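PDB 3HZE: Ycf54 protein from Thermosynechococcus elongatus, which probably assists the oxidative cyclase step that forms the fifth ring of chlorophyll. Local coordinates for residues I38-E50 with Q63-F75. Residues are numbered along the deposited sequence; the frame is centred on the assembly and turned at random.
Sequences IDFWLVPEPAFLE and QPAAAIISTNQQF
Ser70 donates its hydroxyl to Asp39 O (OG to O 2.7 Å), approaching from above the carbonyl plane while Thr71 N binds the same oxygen nearly head-on. Because chi1 of 178° swings OG opposite its own N, the hydroxyl also accepts from Asn72 N, making an ST turn; Asn72 in turn caps the following helix through OD1 and Phe75 N. With an alanine here, Asp39 O would probably lose one of its two donors and Asn72 N its acceptor, leaving the turn freer to shift. Trp41 with Ile69 and Val43 with Ala67 are antiparallel hydrogen-bonded pairs, each closed by two backbone bonds, such as Val43 N to Ala67 O at 2.8 Å. Pro44 lies in a non-hydrogen-bonded pair with Ala66, where its missing N-H costs the ladder nothing.

Packing is tight around Ala67, whose small CB lets Pro46 CG come to 3.9 Å and meets the edge of the Phe48 ring at CE2. Extended Ile69 reaches both Val43 CG2 and Phe48 CE2 with CD1, each at 3.7 Å. The Asp39 end is wetter: waters join its carboxylate to Ser70, Thr71 and Asn72, while OD1 also bonds Tyr31.

Strand 40-44 is one edge of the four-stranded antiparallel sheet; strand 65-70 also pairs with 3-10. Helices 21-34 and 73-83 pack on the face bearing Phe40 and Ile68, whereas Phe48, on the other, meets Tyr6 and Phe91.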
ATOM      1  N   ILE A  38       8.127 -12.327   2.904  1.00 14.49           N
ATOM      2  CA  ILE A  38       7.066 -11.417   2.460  1.00 14.16           C
ATOM      3  C   ILE A  38       7.609  -9.991   2.406  1.00 13.45           C
ATOM      4  O   ILE A  38       8.159  -9.504   3.391  1.00 12.29           O
ATOM      5  CB  ILE A  38       5.860 -11.423   3.432  1.00 13.19           C
ATOM      6  CG1 ILE A  38       5.271 -12.833   3.543  1.00 16.67           C
ATOM      7  CG2 ILE A  38       4.802 -10.441   2.953  1.00 12.83           C
ATOM      8  CD1 ILE A  38       4.854 -13.415   2.229  1.00 15.63           C
ATOM      9  N   ASP A  39       7.460  -9.327   1.261  1.00 13.31           N
ATOM     10  CA  ASP A  39       7.928  -7.952   1.125  1.00 14.81           C
ATOM     11  C   ASP A  39       6.848  -7.015   0.590  1.00 12.70           C
ATOM     12  O   ASP A  39       7.146  -6.019  -0.063  1.00 13.54           O
ATOM     13  CB  ASP A  39       9.159  -7.887   0.216  1.00 15.90           C
ATOM     14  CG  ASP A  39       8.886  -8.439  -1.169  1.00 16.40           C
ATOM     15  OD1 ASP A  39       7.739  -8.856  -1.433  1.00 13.69           O
ATOM     16  OD2 ASP A  39       9.819  -8.455  -1.994  1.00 19.28           O
ATOM     17  N   PHE A  40       5.592  -7.361   0.851  1.00 11.75           N
ATOM     18  CA  PHE A  40       4.458  -6.545   0.429  1.00 11.95           C
ATOM     19  C   PHE A  40       3.505  -6.555   1.615  1.00 10.40           C
ATOM     20  O   PHE A  40       3.341  -7.588   2.271  1.00  9.75           O
ATOM     21  CB  PHE A  40       3.781  -7.134  -0.812  1.00 10.74           C
ATOM     22  CG  PHE A  40       3.451  -8.594  -0.691  1.00 11.14           C
ATOM     23  CD1 PHE A  40       4.435  -9.566  -0.886  1.00 11.26           C
ATOM     24  CD2 PHE A  40       2.159  -9.002  -0.373  1.00 10.59           C
ATOM     25  CE1 PHE A  40       4.125 -10.924  -0.762  1.00  9.46           C
ATOM     26  CE2 PHE A  40       1.846 -10.352  -0.247  1.00  7.98           C
ATOM     27  CZ  PHE A  40       2.826 -11.310  -0.440  1.00  7.99           C
ATOM     28  N   TRP A  41       2.870  -5.414   1.877  1.00  8.95           N
ATOM     29  CA  TRP A  41       1.994  -5.279   3.037  1.00  8.68           C
ATOM     30  C   TRP A  41       0.815  -4.326   2.857  1.00 10.71           C
ATOM     31  O   TRP A  41       0.922  -3.307   2.164  1.00 10.43           O
ATOM     32  CB  TRP A  41       2.811  -4.758   4.222  1.00  8.70           C
ATOM     33  CG  TRP A  41       4.098  -5.476   4.453  1.00 10.10           C
ATOM     34  CD1 TRP A  41       4.274  -6.612   5.174  1.00  9.08           C
ATOM     35  CD2 TRP A  41       5.400  -5.099   3.967  1.00 11.40           C
ATOM     36  NE1 TRP A  41       5.600  -6.974   5.176  1.00 11.08           N
ATOM     37  CE2 TRP A  41       6.314  -6.063   4.443  1.00 11.31           C
ATOM     38  CE3 TRP A  41       5.877  -4.044   3.178  1.00 11.22           C
ATOM     39  CZ2 TRP A  41       7.688  -6.002   4.160  1.00 13.28           C
ATOM     40  CZ3 TRP A  41       7.242  -3.981   2.893  1.00 14.72           C
ATOM     41  CH2 TRP A  41       8.131  -4.958   3.385  1.00 15.48           C
ATOM     42  N   LEU A  42      -0.291  -4.658   3.527  1.00  7.64           N
ATOM     43  CA  LEU A  42      -1.513  -3.855   3.520  1.00 10.66           C
ATOM     44  C   LEU A  42      -1.363  -2.863   4.677  1.00  9.62           C
ATOM     45  O   LEU A  42      -1.146  -3.269   5.816  1.00 10.90           O
ATOM     46  CB  LEU A  42      -2.726  -4.740   3.815  1.00 12.11           C
ATOM     47  CG  LEU A  42      -4.098  -4.477   3.188  1.00 17.90           C
ATOM     48  CD1 LEU A  42      -5.147  -4.920   4.187  1.00 14.76           C
ATOM     49  CD2 LEU A  42      -4.299  -3.022   2.818  1.00 17.89           C
ATOM     50  N   VAL A  43      -1.503  -1.576   4.394  1.00  9.62           N
ATOM     51  CA  VAL A  43      -1.374  -0.572   5.438  1.00 10.77           C
ATOM     52  C   VAL A  43      -2.545   0.403   5.401  1.00 11.26           C
ATOM     53  O   VAL A  43      -2.527   1.377   4.650  1.00 11.57           O
ATOM     54  CB  VAL A  43      -0.058   0.231   5.287  1.00 11.46           C
ATOM     55  CG1 VAL A  43       0.125   1.158   6.489  1.00 10.23           C
ATOM     56  CG2 VAL A  43       1.132  -0.732   5.157  1.00  9.39           C
ATOM     57  N   PRO A  44      -3.597   0.133   6.191  1.00 13.03           N
ATOM     58  CA  PRO A  44      -4.755   1.031   6.210  1.00 13.10           C
ATOM     59  C   PRO A  44      -4.386   2.333   6.909  1.00 13.42           C
ATOM     60  O   PRO A  44      -3.538   2.339   7.805  1.00 12.22           O
ATOM     61  CB  PRO A  44      -5.806   0.232   6.981  1.00 13.04           C
ATOM     62  CG  PRO A  44      -4.988  -0.579   7.929  1.00 14.89           C
ATOM     63  CD  PRO A  44      -3.787  -1.015   7.098  1.00 12.90           C
ATOM     64  N   GLU A  45      -5.007   3.431   6.488  1.00 13.81           N
ATOM     65  CA  GLU A  45      -4.744   4.745   7.085  1.00 15.08           C
ATOM     66  C   GLU A  45      -3.249   4.897   7.375  1.00 14.60           C
ATOM     67  O   GLU A  45      -2.840   5.081   8.532  1.00 14.10           O
ATOM     68  CB  GLU A  45      -5.567   4.883   8.370  1.00 15.26           C
ATOM     69  CG  GLU A  45      -7.062   4.715   8.125  1.00 19.65           C
ATOM     70  CD  GLU A  45      -7.882   4.778   9.392  1.00 23.42           C
ATOM     71  OE1 GLU A  45      -7.829   5.813  10.091  1.00 27.76           O
ATOM     72  OE2 GLU A  45      -8.587   3.795   9.689  1.00 23.70           O
ATOM     73  N   PRO A  46      -2.415   4.830   6.317  1.00 14.36           N
ATOM     74  CA  PRO A  46      -0.955   4.943   6.400  1.00 13.99           C
ATOM     75  C   PRO A  46      -0.462   6.234   7.046  1.00 14.53           C
ATOM     76  O   PRO A  46      -0.890   7.326   6.682  1.00 13.99           O
ATOM     77  CB  PRO A  46      -0.514   4.794   4.943  1.00 13.17           C
ATOM     78  CG  PRO A  46      -1.653   5.364   4.186  1.00 14.08           C
ATOM     79  CD  PRO A  46      -2.849   4.790   4.909  1.00 13.46           C
ATOM     80  N   ALA A  47       0.438   6.092   8.015  1.00 13.40           N
ATOM     81  CA  ALA A  47       0.984   7.245   8.722  1.00 15.30           C
ATOM     82  C   ALA A  47       1.787   8.165   7.810  1.00 15.73           C
ATOM     83  O   ALA A  47       1.748   9.383   7.971  1.00 16.24           O
ATOM     84  CB  ALA A  47       1.856   6.784   9.889  1.00 12.95           C
ATOM     85  N   PHE A  48       2.508   7.592   6.849  1.00 16.03           N
ATOM     86  CA  PHE A  48       3.325   8.412   5.959  1.00 17.09           C
ATOM     87  C   PHE A  48       2.529   9.473   5.201  1.00 17.54           C
ATOM     88  O   PHE A  48       3.030  10.564   4.934  1.00 16.97           O
ATOM     89  CB  PHE A  48       4.122   7.522   4.983  1.00 17.06           C
ATOM     90  CG  PHE A  48       3.324   6.995   3.807  1.00 16.71           C
ATOM     91  CD1 PHE A  48       3.070   7.800   2.694  1.00 16.95           C
ATOM     92  CD2 PHE A  48       2.853   5.680   3.801  1.00 15.15           C
ATOM     93  CE1 PHE A  48       2.363   7.301   1.592  1.00 17.66           C
ATOM     94  CE2 PHE A  48       2.141   5.170   2.704  1.00 14.38           C
ATOM     95  CZ  PHE A  48       1.897   5.982   1.597  1.00 17.70           C
ATOM     96  N   LEU A  49       1.284   9.156   4.871  1.00 17.96           N
ATOM     97  CA  LEU A  49       0.438  10.074   4.125  1.00 18.29           C
ATOM     98  C   LEU A  49       0.202  11.415   4.826  1.00 20.05           C
ATOM     99  O   LEU A  49      -0.242  12.380   4.200  1.00 19.37           O
ATOM    100  CB  LEU A  49      -0.898   9.401   3.823  1.00 15.77           C
ATOM    101  CG  LEU A  49      -1.920  10.160   2.972  1.00 15.51           C
ATOM    102  CD1 LEU A  49      -1.320  10.509   1.612  1.00 13.91           C
ATOM    103  CD2 LEU A  49      -3.165   9.285   2.815  1.00 13.00           C
ATOM    104  N   GLU A  50       0.508  11.481   6.119  1.00 21.45           N
ATOM    105  CA  GLU A  50       0.315  12.713   6.885  1.00 24.86           C
ATOM    106  C   GLU A  50       1.538  13.624   6.857  1.00 25.14           C
ATOM    107  O   GLU A  50       1.470  14.771   7.292  1.00 26.65           O
ATOM    108  CB  GLU A  50      -0.043  12.391   8.343  1.00 24.91           C
ATOM    109  CG  GLU A  50      -1.299  11.551   8.511  1.00 28.97           C
ATOM    110  CD  GLU A  50      -2.505  12.145   7.802  1.00 31.39           C
ATOM    111  OE1 GLU A  50      -2.899  13.282   8.138  1.00 33.63           O
ATOM    112  OE2 GLU A  50      -3.064  11.474   6.906  1.00 33.82           O
ATOM    113  N   GLN A  63     -10.723   9.885   1.728  1.00 24.18           N
ATOM    114  CA  GLN A  63     -10.494   9.232   3.014  1.00 25.53           C
ATOM    115  C   GLN A  63     -11.749   8.558   3.564  1.00 23.63           C
ATOM    116  O   GLN A  63     -12.872   8.964   3.256  1.00 25.67           O
ATOM    117  CB  GLN A  63      -9.993  10.259   4.042  1.00 29.83           C
ATOM    118  CG  GLN A  63      -8.496  10.580   3.990  1.00 35.81           C
ATOM    119  CD  GLN A  63      -8.060  11.248   2.701  1.00 39.15           C
ATOM    120  OE1 GLN A  63      -8.730  12.154   2.205  1.00 40.63           O
ATOM    121  NE2 GLN A  63      -6.916  10.818   2.160  1.00 37.72           N
ATOM    122  N   PRO A  64     -11.577   7.509   4.381  1.00 21.21           N
ATOM    123  CA  PRO A  64     -10.296   6.939   4.804  1.00 19.46           C
ATOM    124  C   PRO A  64      -9.622   6.198   3.652  1.00 18.35           C
ATOM    125  O   PRO A  64     -10.291   5.667   2.764  1.00 17.83           O
ATOM    126  CB  PRO A  64     -10.698   6.002   5.933  1.00 20.14           C
ATOM    127  CG  PRO A  64     -12.043   5.529   5.486  1.00 19.14           C
ATOM    128  CD  PRO A  64     -12.691   6.815   5.046  1.00 20.58           C
ATOM    129  N   ALA A  65      -8.296   6.161   3.668  1.00 15.92           N
ATOM    130  CA  ALA A  65      -7.560   5.500   2.604  1.00 15.20           C
ATOM    131  C   ALA A  65      -6.694   4.367   3.124  1.00 15.00           C
ATOM    132  O   ALA A  65      -6.584   4.145   4.331  1.00 14.20           O
ATOM    133  CB  ALA A  65      -6.701   6.511   1.873  1.00 16.41           C
ATOM    134  N   ALA A  66      -6.089   3.642   2.195  1.00 13.01           N
ATOM    135  CA  ALA A  66      -5.210   2.547   2.549  1.00 11.69           C
ATOM    136  C   ALA A  66      -4.117   2.465   1.497  1.00 11.40           C
ATOM    137  O   ALA A  66      -4.327   2.820   0.337  1.00 11.64           O
ATOM    138  CB  ALA A  66      -5.981   1.236   2.601  1.00 11.01           C
ATOM    139  N   ALA A  67      -2.946   1.999   1.906  1.00  8.50           N
ATOM    140  CA  ALA A  67      -1.848   1.861   0.979  1.00 10.16           C
ATOM    141  C   ALA A  67      -1.389   0.418   0.930  1.00  8.71           C
ATOM    142  O   ALA A  67      -1.547  -0.325   1.894  1.00  9.08           O
ATOM    143  CB  ALA A  67      -0.681   2.748   1.410  1.00 11.11           C
ATOM    144  N   ILE A  68      -0.859   0.014  -0.216  1.00  9.30           N
ATOM    145  CA  ILE A  68      -0.275  -1.314  -0.332  1.00  9.28           C
ATOM    146  C   ILE A  68       1.175  -0.920  -0.564  1.00  9.24           C
ATOM    147  O   ILE A  68       1.482  -0.236  -1.537  1.00  9.48           O
ATOM    148  CB  ILE A  68      -0.809  -2.115  -1.529  1.00  9.48           C
ATOM    149  CG1 ILE A  68      -2.213  -2.645  -1.223  1.00 12.28           C
ATOM    150  CG2 ILE A  68       0.104  -3.312  -1.797  1.00 11.01           C
ATOM    151  CD1 ILE A  68      -3.293  -1.597  -1.174  1.00 15.97           C
ATOM    152  N   ILE A  69       2.051  -1.312   0.354  1.00  9.88           N
ATOM    153  CA  ILE A  69       3.457  -0.957   0.267  1.00 10.88           C
ATOM    154  C   ILE A  69       4.325  -2.186   0.035  1.00 10.92           C
ATOM    155  O   ILE A  69       4.041  -3.260   0.568  1.00 11.11           O
ATOM    156  CB  ILE A  69       3.890  -0.241   1.566  1.00 13.71           C
ATOM    157  CG1 ILE A  69       2.945   0.936   1.831  1.00 13.56           C
ATOM    158  CG2 ILE A  69       5.329   0.255   1.451  1.00 14.93           C
ATOM    159  CD1 ILE A  69       3.170   1.622   3.166  1.00 17.52           C
ATOM    160  N   SER A  70       5.380  -2.026  -0.761  1.00 11.74           N
ATOM    161  CA  SER A  70       6.276  -3.137  -1.056  1.00 12.39           C
ATOM    162  C   SER A  70       7.660  -2.665  -1.480  1.00 13.17           C
ATOM    163  O   SER A  70       7.810  -1.587  -2.055  1.00 14.15           O
ATOM    164  CB  SER A  70       5.689  -4.008  -2.174  1.00 13.51           C
ATOM    165  OG  SER A  70       6.570  -5.077  -2.501  1.00 13.40           O
ATOM    166  N   THR A  71       8.675  -3.469  -1.195  1.00 12.74           N
ATOM    167  CA  THR A  71      10.019  -3.100  -1.608  1.00 13.09           C
ATOM    168  C   THR A  71      10.269  -3.627  -3.019  1.00 14.80           C
ATOM    169  O   THR A  71      11.341  -3.420  -3.592  1.00 14.97           O
ATOM    170  CB  THR A  71      11.078  -3.643  -0.641  1.00 12.63           C
ATOM    171  OG1 THR A  71      10.819  -5.026  -0.373  1.00 13.26           O
ATOM    172  CG2 THR A  71      11.048  -2.854   0.665  1.00 15.55           C
ATOM    173  N   ASN A  72       9.268  -4.311  -3.573  1.00 15.12           N
ATOM    174  CA  ASN A  72       9.342  -4.841  -4.937  1.00 14.95           C
ATOM    175  C   ASN A  72       8.568  -3.861  -5.819  1.00 15.35           C
ATOM    176  O   ASN A  72       7.335  -3.858  -5.822  1.00 14.08           O
ATOM    177  CB  ASN A  72       8.685  -6.222  -5.013  1.00 15.76           C
ATOM    178  CG  ASN A  72       8.743  -6.822  -6.413  1.00 18.73           C
ATOM    179  OD1 ASN A  72       8.498  -6.134  -7.404  1.00 18.02           O
ATOM    180  ND2 ASN A  72       9.063  -8.112  -6.497  1.00 17.06           N
ATOM    181  N   GLN A  73       9.285  -3.042  -6.578  1.00 14.02           N
ATOM    182  CA  GLN A  73       8.637  -2.049  -7.422  1.00 13.75           C
ATOM    183  C   GLN A  73       7.726  -2.615  -8.506  1.00 14.89           C
ATOM    184  O   GLN A  73       6.686  -2.030  -8.798  1.00 15.33           O
ATOM    185  CB  GLN A  73       9.684  -1.128  -8.055  1.00 14.67           C
ATOM    186  CG  GLN A  73       9.114  -0.113  -9.031  1.00 17.59           C
ATOM    187  CD  GLN A  73      10.141   0.912  -9.466  1.00 21.42           C
ATOM    188  OE1 GLN A  73      11.312   0.586  -9.673  1.00 20.91           O
ATOM    189  NE2 GLN A  73       9.707   2.157  -9.616  1.00 23.85           N
ATOM    190  N   GLN A  74       8.100  -3.745  -9.102  1.00 15.66           N
ATOM    191  CA  GLN A  74       7.272  -4.324 -10.155  1.00 14.98           C
ATOM    192  C   GLN A  74       5.902  -4.755  -9.661  1.00 13.55           C
ATOM    193  O   GLN A  74       4.926  -4.653 -10.395  1.00 11.52           O
ATOM    194  CB  GLN A  74       7.990  -5.503 -10.816  1.00 18.01           C
ATOM    195  CG  GLN A  74       9.083  -5.063 -11.792  1.00 21.92           C
ATOM    196  CD  GLN A  74      10.097  -4.131 -11.151  1.00 25.11           C
ATOM    197  OE1 GLN A  74      10.782  -4.502 -10.193  1.00 28.13           O
ATOM    198  NE2 GLN A  74      10.199  -2.910 -11.677  1.00 27.65           N
ATOM    199  N   PHE A  75       5.829  -5.238  -8.423  1.00 12.89           N
ATOM    200  CA  PHE A  75       4.549  -5.659  -7.866  1.00 11.42           C
ATOM    201  C   PHE A  75       3.623  -4.451  -7.778  1.00 12.20           C
ATOM    202  O   PHE A  75       2.432  -4.544  -8.075  1.00 12.06           O
ATOM    203  CB  PHE A  75       4.750  -6.262  -6.477  1.00 11.69           C
ATOM    204  CG  PHE A  75       3.471  -6.603  -5.779  1.00 10.86           C
ATOM    205  CD1 PHE A  75       2.543  -7.461  -6.367  1.00 10.10           C
ATOM    206  CD2 PHE A  75       3.181  -6.053  -4.539  1.00 12.67           C
ATOM    207  CE1 PHE A  75       1.337  -7.763  -5.721  1.00  8.87           C
ATOM    208  CE2 PHE A  75       1.976  -6.350  -3.883  1.00 11.48           C
ATOM    209  CZ  PHE A  75       1.057  -7.206  -4.478  1.00 10.83           C
TER
HETATM  210  O   HOH W   1       6.301  -7.955  -3.613  1.00 19.12           O
HETATM  211  O   HOH W   2      10.384  -9.630  -4.251  1.00 24.51           O
HETATM  212  O   HOH W   3      11.946  -6.654  -2.169  1.00 25.19           O